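Local coordinates for protein tRNA (guanine(26)-N(2))-dimethyltransferase (PDB 2EJU) that probably transfers two methyl groups from S-adenosyl-L-methionine to the N2 atom of guanine 26 in tRNAs and binds the product S-adenosyl-L-homocysteine, at residues Asp82-Met87 and Ile116-Ala121; Asp53-Thr58 and Ile135-Phe140; Tyr182-Leu187 and Thr197-Gly202. One frame throughout, in Å; residues are numbered along the deposited sequence.

Contact 1. Residues Asp82-Met87 and Ile116-Ala121; sequences DAYELM and INHDDA. With SAH (S-adenosyl-L-homocysteine), chain B.
Helix 81-92 packs on strand 113-118 of the central sheet through Tyr-84, Met-87, Ile-116 and His-118, a helix-on-sheet contact of the Rossmann-like methyltransferase fold. The axes of segments 82-87 and 116-118 approach to 8.3 Å and run nearly antiparallel. With CG of Tyr-84 anti to the backbone N (chi1 177°), the phenol reaches the strand, where one ring face receives CB of His-118, 3.6 Å from the ring centroid, as a CH-pi contact. The two rings are slid apart and barely overlap, although their planes differ by only 22°. At the edge of the phenol, CE1 of Tyr-84 lies 3.5 Å from the carbonyl O of Ile-116, while the Tyr-84 OH is hydrogen-bonded to Glu-101. Met-87 bends at chi3 and sets CE against CG2 of Ile-116 at 3.6 Å. Past the strand, Ala-121 N donates to adenine N1 of S-adenosyl-L-homocysteine at 2.7 Å, and adenine N6 donates to Asp-120 OD1 at 2.8 Å, nearly straight at 169°. Asp-120 OD1 also caps Asn-122 N at the start of helix 121-127. Packing alone joins the two segments, while the N-H of Ala-121 and the carboxylate of Asp-120 complement N1 and N6, consistent with recognition of the base.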
loop_
_atom_site.group_PDB
_atom_site.type_symbol
_atom_site.label_atom_id
_atom_site.label_comp_id
_atom_site.label_asym_id
_atom_site.label_seq_id
_atom_site.Cartn_x
_atom_site.Cartn_y
_atom_site.Cartn_z
ATOM N N ASP A 82 8.029 -1.243 -25.909
ATOM C CA ASP A 82 6.693 -0.779 -26.269
ATOM C C ASP A 82 6.189 0.232 -25.249
ATOM O O ASP A 82 5.604 1.253 -25.607
ATOM C CB ASP A 82 5.722 -1.961 -26.327
ATOM C CG ASP A 82 5.821 -2.733 -27.628
ATOM O OD1 ASP A 82 6.870 -2.640 -28.300
ATOM O OD2 ASP A 82 4.850 -3.437 -27.971
ATOM N N ALA A 83 6.408 -0.069 -23.973
ATOM C CA ALA A 83 5.973 0.816 -22.902
ATOM C C ALA A 83 6.750 2.124 -22.982
ATOM O O ALA A 83 6.169 3.203 -22.891
ATOM C CB ALA A 83 6.189 0.147 -21.540
ATOM N N TYR A 84 8.064 2.022 -23.164
ATOM C CA TYR A 84 8.924 3.201 -23.265
ATOM C C TYR A 84 8.453 4.134 -24.390
ATOM O O TYR A 84 8.342 5.346 -24.203
ATOM C CB TYR A 84 10.373 2.769 -23.525
ATOM C CG TYR A 84 11.339 3.921 -23.720
ATOM C CD1 TYR A 84 11.634 4.802 -22.675
ATOM C CD2 TYR A 84 11.957 4.134 -24.955
ATOM C CE1 TYR A 84 12.522 5.864 -22.859
ATOM C CE2 TYR A 84 12.844 5.192 -25.149
ATOM C CZ TYR A 84 13.123 6.053 -24.097
ATOM O OH TYR A 84 14.015 7.088 -24.283
ATOM N N GLU A 85 8.175 3.565 -25.558
ATOM C CA GLU A 85 7.720 4.367 -26.691
ATOM C C GLU A 85 6.399 5.067 -26.389
ATOM O O GLU A 85 6.216 6.236 -26.736
ATOM C CB GLU A 85 7.588 3.490 -27.939
ATOM C CG GLU A 85 8.939 3.045 -28.487
ATOM C CD GLU A 85 9.779 4.211 -28.995
ATOM O OE1 GLU A 85 11.012 4.050 -29.124
ATOM O OE2 GLU A 85 9.207 5.289 -29.277
ATOM N N LEU A 86 5.487 4.359 -25.730
ATOM C CA LEU A 86 4.194 4.933 -25.381
ATOM C C LEU A 86 4.346 5.991 -24.290
ATOM O O LEU A 86 3.631 7.002 -24.281
ATOM C CB LEU A 86 3.240 3.838 -24.903
ATOM C CG LEU A 86 1.827 4.323 -24.566
ATOM C CD1 LEU A 86 1.215 4.983 -25.793
ATOM C CD2 LEU A 86 0.974 3.151 -24.098
ATOM N N MET A 87 5.273 5.750 -23.365
ATOM C CA MET A 87 5.533 6.689 -22.277
ATOM C C MET A 87 5.949 8.048 -22.844
ATOM O O MET A 87 5.440 9.085 -22.423
ATOM C CB MET A 87 6.627 6.138 -21.350
ATOM C CG MET A 87 6.122 5.130 -20.307
ATOM S SD MET A 87 7.407 4.043 -19.602
ATOM C CE MET A 87 8.428 5.204 -18.784
ATOM N N ILE A 116 12.184 10.054 -18.798
ATOM C CA ILE A 116 11.584 8.804 -19.248
ATOM C C ILE A 116 12.734 7.844 -19.508
ATOM O O ILE A 116 13.603 8.107 -20.336
ATOM C CB ILE A 116 10.761 9.015 -20.533
ATOM C CG1 ILE A 116 9.873 10.250 -20.374
ATOM C CG2 ILE A 116 9.875 7.800 -20.788
ATOM C CD1 ILE A 116 9.058 10.587 -21.612
ATOM N N ASN A 117 12.732 6.728 -18.787
ATOM C CA ASN A 117 13.805 5.756 -18.889
ATOM C C ASN A 117 13.342 4.389 -19.389
ATOM O O ASN A 117 12.236 3.943 -19.089
ATOM C CB ASN A 117 14.458 5.616 -17.508
ATOM C CG ASN A 117 15.879 5.102 -17.577
ATOM O OD1 ASN A 117 16.772 5.776 -18.093
ATOM N ND2 ASN A 117 16.099 3.899 -17.053
ATOM N N HIS A 118 14.200 3.727 -20.157
ATOM C CA HIS A 118 13.896 2.397 -20.679
ATOM C C HIS A 118 14.917 1.446 -20.073
ATOM O O HIS A 118 16.063 1.419 -20.512
ATOM C CB HIS A 118 14.027 2.367 -22.203
ATOM C CG HIS A 118 13.890 0.995 -22.790
ATOM N ND1 HIS A 118 14.536 0.609 -23.944
ATOM C CD2 HIS A 118 13.184 -0.084 -22.376
ATOM C CE1 HIS A 118 14.235 -0.649 -24.216
ATOM N NE2 HIS A 118 13.417 -1.093 -23.280
ATOM N N ASP A 119 14.517 0.664 -19.077
ATOM C CA ASP A 119 15.468 -0.243 -18.438
ATOM C C ASP A 119 14.833 -1.036 -17.298
ATOM O O ASP A 119 13.672 -0.830 -16.950
ATOM C CB ASP A 119 16.636 0.582 -17.877
ATOM C CG ASP A 119 17.901 -0.231 -17.673
ATOM O OD1 ASP A 119 18.913 0.379 -17.269
ATOM O OD2 ASP A 119 17.900 -1.461 -17.908
ATOM N N ASP A 120 15.616 -1.953 -16.735
ATOM C CA ASP A 120 15.202 -2.761 -15.595
ATOM C C ASP A 120 15.146 -1.775 -14.434
ATOM O O ASP A 120 16.087 -0.990 -14.234
ATOM C CB ASP A 120 16.259 -3.824 -15.293
ATOM C CG ASP A 120 15.873 -4.739 -14.137
ATOM O OD1 ASP A 120 14.941 -4.418 -13.371
ATOM O OD2 ASP A 120 16.523 -5.792 -13.994
ATOM N N ALA A 121 14.053 -1.806 -13.677
ATOM C CA ALA A 121 13.897 -0.904 -12.544
ATOM C C ALA A 121 15.043 -1.061 -11.548
ATOM O O ALA A 121 15.483 -0.079 -10.958
ATOM C CB ALA A 121 12.569 -1.157 -11.857
HETATM N N SAH B . 2.444 1.266 -12.578
HETATM C CA SAH B . 1.286 1.209 -13.266
HETATM C CB SAH B . 1.513 -0.172 -13.918
HETATM C CG SAH B . 2.307 -1.400 -14.173
HETATM S SD SAH B . 2.221 -2.873 -15.023
HETATM C C SAH B . 0.146 2.040 -13.428
HETATM O O SAH B . -0.334 1.907 -14.643
HETATM O OXT SAH B . -0.259 2.760 -12.485
HETATM C "C5'" SAH B . 3.744 -3.513 -14.599
HETATM C "C4'" SAH B . 4.650 -3.575 -15.871
HETATM O "O4'" SAH B . 5.941 -3.729 -15.267
HETATM C "C3'" SAH B . 4.863 -3.341 -17.348
HETATM O "O3'" SAH B . 4.659 -2.097 -18.081
HETATM C "C2'" SAH B . 6.275 -3.868 -17.603
HETATM O "O2'" SAH B . 6.873 -4.106 -18.750
HETATM C "C1'" SAH B . 6.890 -4.096 -16.253
HETATM N N9 SAH B . 8.275 -4.640 -15.742
HETATM C C8 SAH B . 8.484 -5.932 -15.553
HETATM N N7 SAH B . 9.693 -6.131 -15.129
HETATM C C5 SAH B . 10.299 -4.976 -15.024
HETATM C C6 SAH B . 11.591 -4.587 -14.624
HETATM N N6 SAH B . 12.458 -5.510 -14.240
HETATM N N1 SAH B . 11.946 -3.229 -14.624
HETATM C C2 SAH B . 11.057 -2.249 -15.021
HETATM N N3 SAH B . 9.790 -2.612 -15.417
HETATM C C4 SAH B . 9.384 -3.967 -15.432
#

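Contact 2. Residues Asp53-Thr58 and Ile135-Phe140; sequences DALSAT and IDLDPF. With SAH (S-adenosyl-L-homocysteine), chain B.
Leu-55 and Asp-138 meet at the amino group of S-adenosyl-L-homocysteine, whose N donates to Leu-55 O at 2.6 Å and, weakly, to Asp-138 OD2. Asp-138 holds CG anti to the backbone N (chi1 -169°), which brings OD2 to that amine. Leu-55 also serves the other end of the ligand: its CD2 methyl lies 3.4 Å from adenine C4, and its CD1 reaches back over the backbone of Asp-138. Phe-140 turns one ring face to the thioether arm, with C5' of the ligand 3.6 Å above the ring plane and over its centre.

Behind this shell a buried water joins the segments with four bonds. It donates to Asp-136 O at 2.7 Å and to Asp-53 OD1, and accepts from Leu-55 N and Asp-138 N, each at 3.0 Å; Asp-53 OD2 accepts from Gly-62 N. The water spans the space where the two chains separate past the parallel Asp-53/Asp-136 bridge, as paired CA distances grow; the one direct bond, Ala-54 N to Asp-136 O, is weak at 3.4 Å. Arg-61, which also bonds the ligand, forms salt bridges with Asp-136 and Asp-138, and Arg-228 is a second partner for Asp-136. These cations probably offset the gathered carboxylates and steady Asp-138 OD2. The first chain leaves the sheet after Asp-53, the second after Leu-137. Cofactor bound across the C-terminal ends of adjacent parallel strands is the hallmark of class I SAM-dependent methyltransferases; here Asp-138 and Phe-140 line the site, while Pro-139 between them packs on Leu-55.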
loop_
_atom_site.group_PDB
_atom_site.type_symbol
_atom_site.label_atom_id
_atom_site.label_comp_id
_atom_site.label_asym_id
_atom_site.label_seq_id
_atom_site.Cartn_x
_atom_site.Cartn_y
_atom_site.Cartn_z
ATOM N N ASP A 53 8.475 6.607 -10.669
ATOM C CA ASP A 53 7.389 5.706 -11.039
ATOM C C ASP A 53 8.217 4.603 -11.705
ATOM O O ASP A 53 8.507 4.661 -12.903
ATOM C CB ASP A 53 6.447 6.395 -12.033
ATOM C CG ASP A 53 5.375 5.465 -12.569
ATOM O OD1 ASP A 53 5.248 4.334 -12.052
ATOM O OD2 ASP A 53 4.655 5.872 -13.507
ATOM N N ALA A 54 8.617 3.621 -10.898
ATOM C CA ALA A 54 9.495 2.524 -11.318
ATOM C C ALA A 54 9.050 1.550 -12.407
ATOM O O ALA A 54 9.884 1.037 -13.149
ATOM C CB ALA A 54 9.939 1.741 -10.085
ATOM N N LEU A 55 7.759 1.263 -12.479
ATOM C CA LEU A 55 7.220 0.363 -13.500
ATOM C C LEU A 55 5.966 1.091 -13.968
ATOM O O LEU A 55 4.856 0.784 -13.541
ATOM C CB LEU A 55 6.883 -1.001 -12.881
ATOM C CG LEU A 55 8.027 -1.618 -12.067
ATOM C CD1 LEU A 55 7.718 -1.463 -10.596
ATOM C CD2 LEU A 55 8.206 -3.089 -12.400
ATOM N N SER A 56 6.169 2.068 -14.849
ATOM C CA SER A 56 5.092 2.926 -15.326
ATOM C C SER A 56 4.189 2.468 -16.465
ATOM O O SER A 56 3.111 3.026 -16.644
ATOM C CB SER A 56 5.672 4.307 -15.664
ATOM O OG SER A 56 6.944 4.171 -16.260
ATOM N N ALA A 57 4.614 1.474 -17.235
ATOM C CA ALA A 57 3.791 0.988 -18.348
ATOM C C ALA A 57 3.452 2.114 -19.335
ATOM O O ALA A 57 4.294 2.517 -20.135
ATOM C CB ALA A 57 2.506 0.359 -17.806
ATOM N N THR A 58 2.221 2.616 -19.281
ATOM C CA THR A 58 1.809 3.690 -20.180
ATOM C C THR A 58 2.353 5.027 -19.688
ATOM O O THR A 58 2.363 6.007 -20.431
ATOM C CB THR A 58 0.274 3.822 -20.266
ATOM O OG1 THR A 58 -0.241 4.231 -18.994
ATOM C CG2 THR A 58 -0.358 2.495 -20.676
ATOM N N ILE A 135 9.419 6.818 -4.042
ATOM C CA ILE A 135 9.451 5.801 -5.085
ATOM C C ILE A 135 8.174 4.991 -4.966
ATOM O O ILE A 135 7.796 4.562 -3.873
ATOM C CB ILE A 135 10.644 4.830 -4.940
ATOM C CG1 ILE A 135 11.970 5.585 -5.108
ATOM C CG2 ILE A 135 10.543 3.718 -6.005
ATOM C CD1 ILE A 135 13.197 4.707 -4.867
ATOM N N ASP A 136 7.492 4.802 -6.087
ATOM C CA ASP A 136 6.267 4.023 -6.096
ATOM C C ASP A 136 6.564 2.738 -6.872
ATOM O O ASP A 136 6.967 2.775 -8.036
ATOM C CB ASP A 136 5.128 4.822 -6.750
ATOM C CG ASP A 136 3.770 4.162 -6.574
ATOM O OD1 ASP A 136 2.741 4.865 -6.687
ATOM O OD2 ASP A 136 3.726 2.936 -6.326
ATOM N N LEU A 137 6.410 1.609 -6.195
ATOM C CA LEU A 137 6.641 0.307 -6.796
ATOM C C LEU A 137 5.283 -0.301 -7.055
ATOM O O LEU A 137 4.588 -0.693 -6.117
ATOM C CB LEU A 137 7.430 -0.608 -5.853
ATOM C CG LEU A 137 8.868 -0.214 -5.520
ATOM C CD1 LEU A 137 9.476 -1.253 -4.586
ATOM C CD2 LEU A 137 9.689 -0.112 -6.810
ATOM N N ASP A 138 4.908 -0.372 -8.327
ATOM C CA ASP A 138 3.620 -0.934 -8.709
ATOM C C ASP A 138 3.825 -1.964 -9.818
ATOM O O ASP A 138 3.593 -1.686 -10.994
ATOM C CB ASP A 138 2.699 0.183 -9.193
ATOM C CG ASP A 138 1.276 -0.279 -9.363
ATOM O OD1 ASP A 138 0.669 -0.718 -8.360
ATOM O OD2 ASP A 138 0.767 -0.203 -10.498
ATOM N N PRO A 139 4.259 -3.178 -9.453
ATOM C CA PRO A 139 4.503 -4.252 -10.418
ATOM C C PRO A 139 3.309 -5.154 -10.691
ATOM O O PRO A 139 2.228 -4.964 -10.137
ATOM C CB PRO A 139 5.624 -5.031 -9.760
ATOM C CG PRO A 139 5.165 -5.032 -8.327
ATOM C CD PRO A 139 4.722 -3.580 -8.111
ATOM N N PHE A 140 3.537 -6.131 -11.566
ATOM C CA PHE A 140 2.545 -7.142 -11.909
ATOM C C PHE A 140 2.697 -8.201 -10.825
ATOM O O PHE A 140 3.504 -9.118 -10.970
ATOM C CB PHE A 140 2.871 -7.831 -13.237
ATOM C CG PHE A 140 2.437 -7.080 -14.460
ATOM C CD1 PHE A 140 1.191 -6.473 -14.519
ATOM C CD2 PHE A 140 3.248 -7.059 -15.591
ATOM C CE1 PHE A 140 0.756 -5.860 -15.689
ATOM C CE2 PHE A 140 2.824 -6.449 -16.771
ATOM C CZ PHE A 140 1.578 -5.849 -16.820
HETATM N N SAH B . 2.444 1.266 -12.578
HETATM C CA SAH B . 1.286 1.209 -13.266
HETATM C CB SAH B . 1.513 -0.172 -13.918
HETATM C CG SAH B . 2.307 -1.400 -14.173
HETATM S SD SAH B . 2.221 -2.873 -15.023
HETATM C C SAH B . 0.146 2.040 -13.428
HETATM O O SAH B . -0.334 1.907 -14.643
HETATM O OXT SAH B . -0.259 2.760 -12.485
HETATM C "C5'" SAH B . 3.744 -3.513 -14.599
HETATM C "C4'" SAH B . 4.650 -3.575 -15.871
HETATM O "O4'" SAH B . 5.941 -3.729 -15.267
HETATM C "C3'" SAH B . 4.863 -3.341 -17.348
HETATM O "O3'" SAH B . 4.659 -2.097 -18.081
HETATM C "C2'" SAH B . 6.275 -3.868 -17.603
HETATM O "O2'" SAH B . 6.873 -4.106 -18.750
HETATM C "C1'" SAH B . 6.890 -4.096 -16.253
HETATM N N9 SAH B . 8.275 -4.640 -15.742
HETATM C C8 SAH B . 8.484 -5.932 -15.553
HETATM N N7 SAH B . 9.693 -6.131 -15.129
HETATM C C5 SAH B . 10.299 -4.976 -15.024
HETATM C C6 SAH B . 11.591 -4.587 -14.624
HETATM N N6 SAH B . 12.458 -5.510 -14.240
HETATM N N1 SAH B . 11.946 -3.229 -14.624
HETATM C C2 SAH B . 11.057 -2.249 -15.021
HETATM N N3 SAH B . 9.790 -2.612 -15.417
HETATM C C4 SAH B . 9.384 -3.967 -15.432
HETATM O O HOH W 1 5.823 1.771 -10.217
#

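Contact 3. Residues Tyr182-Leu187 and Thr197-Gly202; sequences YLAVPL and TRILVG
Ile-199 is the bump of this contact, rising from helix 192-209 into a hollow formed by Tyr-182, Ala-184 and Pro-186 on the chain that leaves helix 175-182. It carries 92 Å² of the 211 Å² buried in all, counted over both segments. Its two branches divide the hollow. The CG2 methyl, anti to the backbone N, wedges between Tyr-182 CB at 3.8 Å and Ala-184 CB at 3.9 Å. The other branch continues extended through CG1 (chi2 171°), and its end methyl CD1 rests on Pro-186, 4.0 Å from the CA and 4.2 Å from the CB of that proline.

The phenol of Tyr-182 continues the surface past Ile-199 to the next residue of the helix, with CE1 of Tyr-182 4.2 Å from the CD1 methyl of Leu-200. The hollow takes its form from the turn of the chain: Leu-183 leaves helical geometry with positive phi (49°), after which Ala-184 is extended and directs its methyl at the helix. An alanine in place of Ile-199 would lack both branches and is likely to open a gap between the helix and the loop, leaving Tyr-182, Ala-184 and Pro-186 without an apolar partner.

No hydrogen bond links the two segments, but Arg-206, farther along the same helix, binds the carbonyls of Tyr-182 and Leu-183, and Val-185 pairs with Gly-274 through the backbone. Ile-199 also touches Val-276 of strand 273-277, Leu-200 also packs on strand 226-235, and Val-201 on strands 213-223 and 226-235. This is plain helix-to-loop packing, with the side chain of Tyr-182 about 14 Å from the bound ligand: an isoleucine on a helix covering the central sheet, seated in the connection from the preceding helix.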
loop_
_atom_site.group_PDB
_atom_site.type_symbol
_atom_site.label_atom_id
_atom_site.label_comp_id
_atom_site.label_asym_id
_atom_site.label_seq_id
_atom_site.Cartn_x
_atom_site.Cartn_y
_atom_site.Cartn_z
ATOM N N TYR A 182 7.811 -13.477 0.829
ATOM C CA TYR A 182 7.726 -12.575 1.968
ATOM C C TYR A 182 8.356 -13.079 3.249
ATOM O O TYR A 182 8.365 -12.368 4.256
ATOM C CB TYR A 182 6.255 -12.234 2.215
ATOM C CG TYR A 182 5.601 -11.626 0.996
ATOM C CD1 TYR A 182 5.856 -10.305 0.641
ATOM C CD2 TYR A 182 4.764 -12.383 0.168
ATOM C CE1 TYR A 182 5.307 -9.743 -0.500
ATOM C CE2 TYR A 182 4.203 -11.826 -0.986
ATOM C CZ TYR A 182 4.485 -10.505 -1.309
ATOM O OH TYR A 182 3.966 -9.926 -2.442
ATOM N N LEU A 183 8.880 -14.296 3.212
ATOM C CA LEU A 183 9.509 -14.883 4.383
ATOM C C LEU A 183 8.615 -14.750 5.616
ATOM O O LEU A 183 9.040 -14.287 6.678
ATOM C CB LEU A 183 10.872 -14.226 4.626
ATOM C CG LEU A 183 11.902 -14.477 3.517
ATOM C CD1 LEU A 183 13.148 -13.630 3.756
ATOM C CD2 LEU A 183 12.269 -15.962 3.477
ATOM N N ALA A 184 7.361 -15.157 5.461
ATOM C CA ALA A 184 6.408 -15.097 6.554
ATOM C C ALA A 184 5.322 -16.155 6.356
ATOM O O ALA A 184 5.021 -16.548 5.223
ATOM C CB ALA A 184 5.790 -13.704 6.624
ATOM N N VAL A 185 4.751 -16.611 7.469
ATOM C CA VAL A 185 3.687 -17.616 7.473
ATOM C C VAL A 185 2.325 -16.904 7.460
ATOM O O VAL A 185 1.938 -16.258 8.431
ATOM C CB VAL A 185 3.792 -18.513 8.727
ATOM C CG1 VAL A 185 2.688 -19.554 8.727
ATOM C CG2 VAL A 185 5.161 -19.200 8.767
ATOM N N PRO A 186 1.586 -17.014 6.346
ATOM C CA PRO A 186 0.275 -16.371 6.225
ATOM C C PRO A 186 -0.868 -17.080 6.953
ATOM O O PRO A 186 -0.796 -18.272 7.255
ATOM C CB PRO A 186 0.059 -16.333 4.714
ATOM C CG PRO A 186 0.667 -17.638 4.285
ATOM C CD PRO A 186 1.963 -17.677 5.083
ATOM N N LEU A 187 -1.922 -16.319 7.222
ATOM C CA LEU A 187 -3.110 -16.819 7.892
ATOM C C LEU A 187 -4.315 -16.640 6.971
ATOM O O LEU A 187 -4.649 -15.519 6.589
ATOM C CB LEU A 187 -3.347 -16.041 9.192
ATOM C CG LEU A 187 -4.729 -16.197 9.840
ATOM C CD1 LEU A 187 -4.959 -17.639 10.245
ATOM C CD2 LEU A 187 -4.829 -15.279 11.050
ATOM N N THR A 197 -1.612 -7.480 4.793
ATOM C CA THR A 197 -1.145 -6.098 4.768
ATOM C C THR A 197 -0.024 -5.921 5.790
ATOM O O THR A 197 0.937 -5.201 5.541
ATOM C CB THR A 197 -2.285 -5.093 5.104
ATOM O OG1 THR A 197 -3.341 -5.210 4.141
ATOM C CG2 THR A 197 -1.763 -3.662 5.084
ATOM N N ARG A 198 -0.154 -6.586 6.936
ATOM C CA ARG A 198 0.859 -6.483 7.982
ATOM C C ARG A 198 2.111 -7.266 7.627
ATOM O O ARG A 198 3.205 -6.932 8.082
ATOM C CB ARG A 198 0.288 -6.935 9.329
ATOM C CG ARG A 198 -0.638 -5.885 9.935
ATOM C CD ARG A 198 -1.262 -6.320 11.258
ATOM N NE ARG A 198 -2.242 -5.332 11.715
ATOM C CZ ARG A 198 -1.944 -4.225 12.394
ATOM N NH1 ARG A 198 -2.912 -3.391 12.752
ATOM N NH2 ARG A 198 -0.684 -3.962 12.736
ATOM N N ILE A 199 1.949 -8.305 6.810
ATOM C CA ILE A 199 3.093 -9.086 6.358
ATOM C C ILE A 199 3.896 -8.202 5.406
ATOM O O ILE A 199 5.124 -8.180 5.457
ATOM C CB ILE A 199 2.663 -10.369 5.602
ATOM C CG1 ILE A 199 2.204 -11.427 6.604
ATOM C CG2 ILE A 199 3.834 -10.913 4.766
ATOM C CD1 ILE A 199 1.567 -12.642 5.963
ATOM N N LEU A 200 3.201 -7.462 4.546
ATOM C CA LEU A 200 3.873 -6.579 3.595
ATOM C C LEU A 200 4.657 -5.478 4.313
ATOM O O LEU A 200 5.813 -5.208 3.983
ATOM C CB LEU A 200 2.857 -5.944 2.639
ATOM C CG LEU A 200 3.406 -5.026 1.533
ATOM C CD1 LEU A 200 4.309 -5.812 0.600
ATOM C CD2 LEU A 200 2.245 -4.415 0.749
ATOM N N VAL A 201 4.031 -4.829 5.288
ATOM C CA VAL A 201 4.730 -3.778 6.021
ATOM C C VAL A 201 5.926 -4.380 6.750
ATOM O O VAL A 201 7.011 -3.793 6.777
ATOM C CB VAL A 201 3.800 -3.091 7.043
ATOM C CG1 VAL A 201 4.599 -2.126 7.922
ATOM C CG2 VAL A 201 2.691 -2.329 6.298
ATOM N N GLY A 202 5.714 -5.557 7.331
ATOM C CA GLY A 202 6.768 -6.238 8.058
ATOM C C GLY A 202 7.985 -6.615 7.229
ATOM O O GLY A 202 9.114 -6.527 7.715
#

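Overall arrangement
All three contacts are largely buried. Contact 2 is the most fully core, all its touching residues being buried; His-118 of contact 1 is partly exposed and Val-185 of contact 3 exposed. Contacts 1 and 2 belong to the same sheet and share the ligand: contact 1 holds the adenine edge, contact 2 the amino group and thioether, with Leu-55 against the adenine. Their centres are 11 Å apart and they touch, Met-87 and Ala-83 packing on Ser-56 and Ala-57. Contact 2 relies on water, carboxylates and backbone polar atoms, contact 1 on aromatic and aliphatic packing beside a polar adenine site. Contact 3, about 21 Å from contact 2 between centres, is wholly apolar across its segments and binds no ligand.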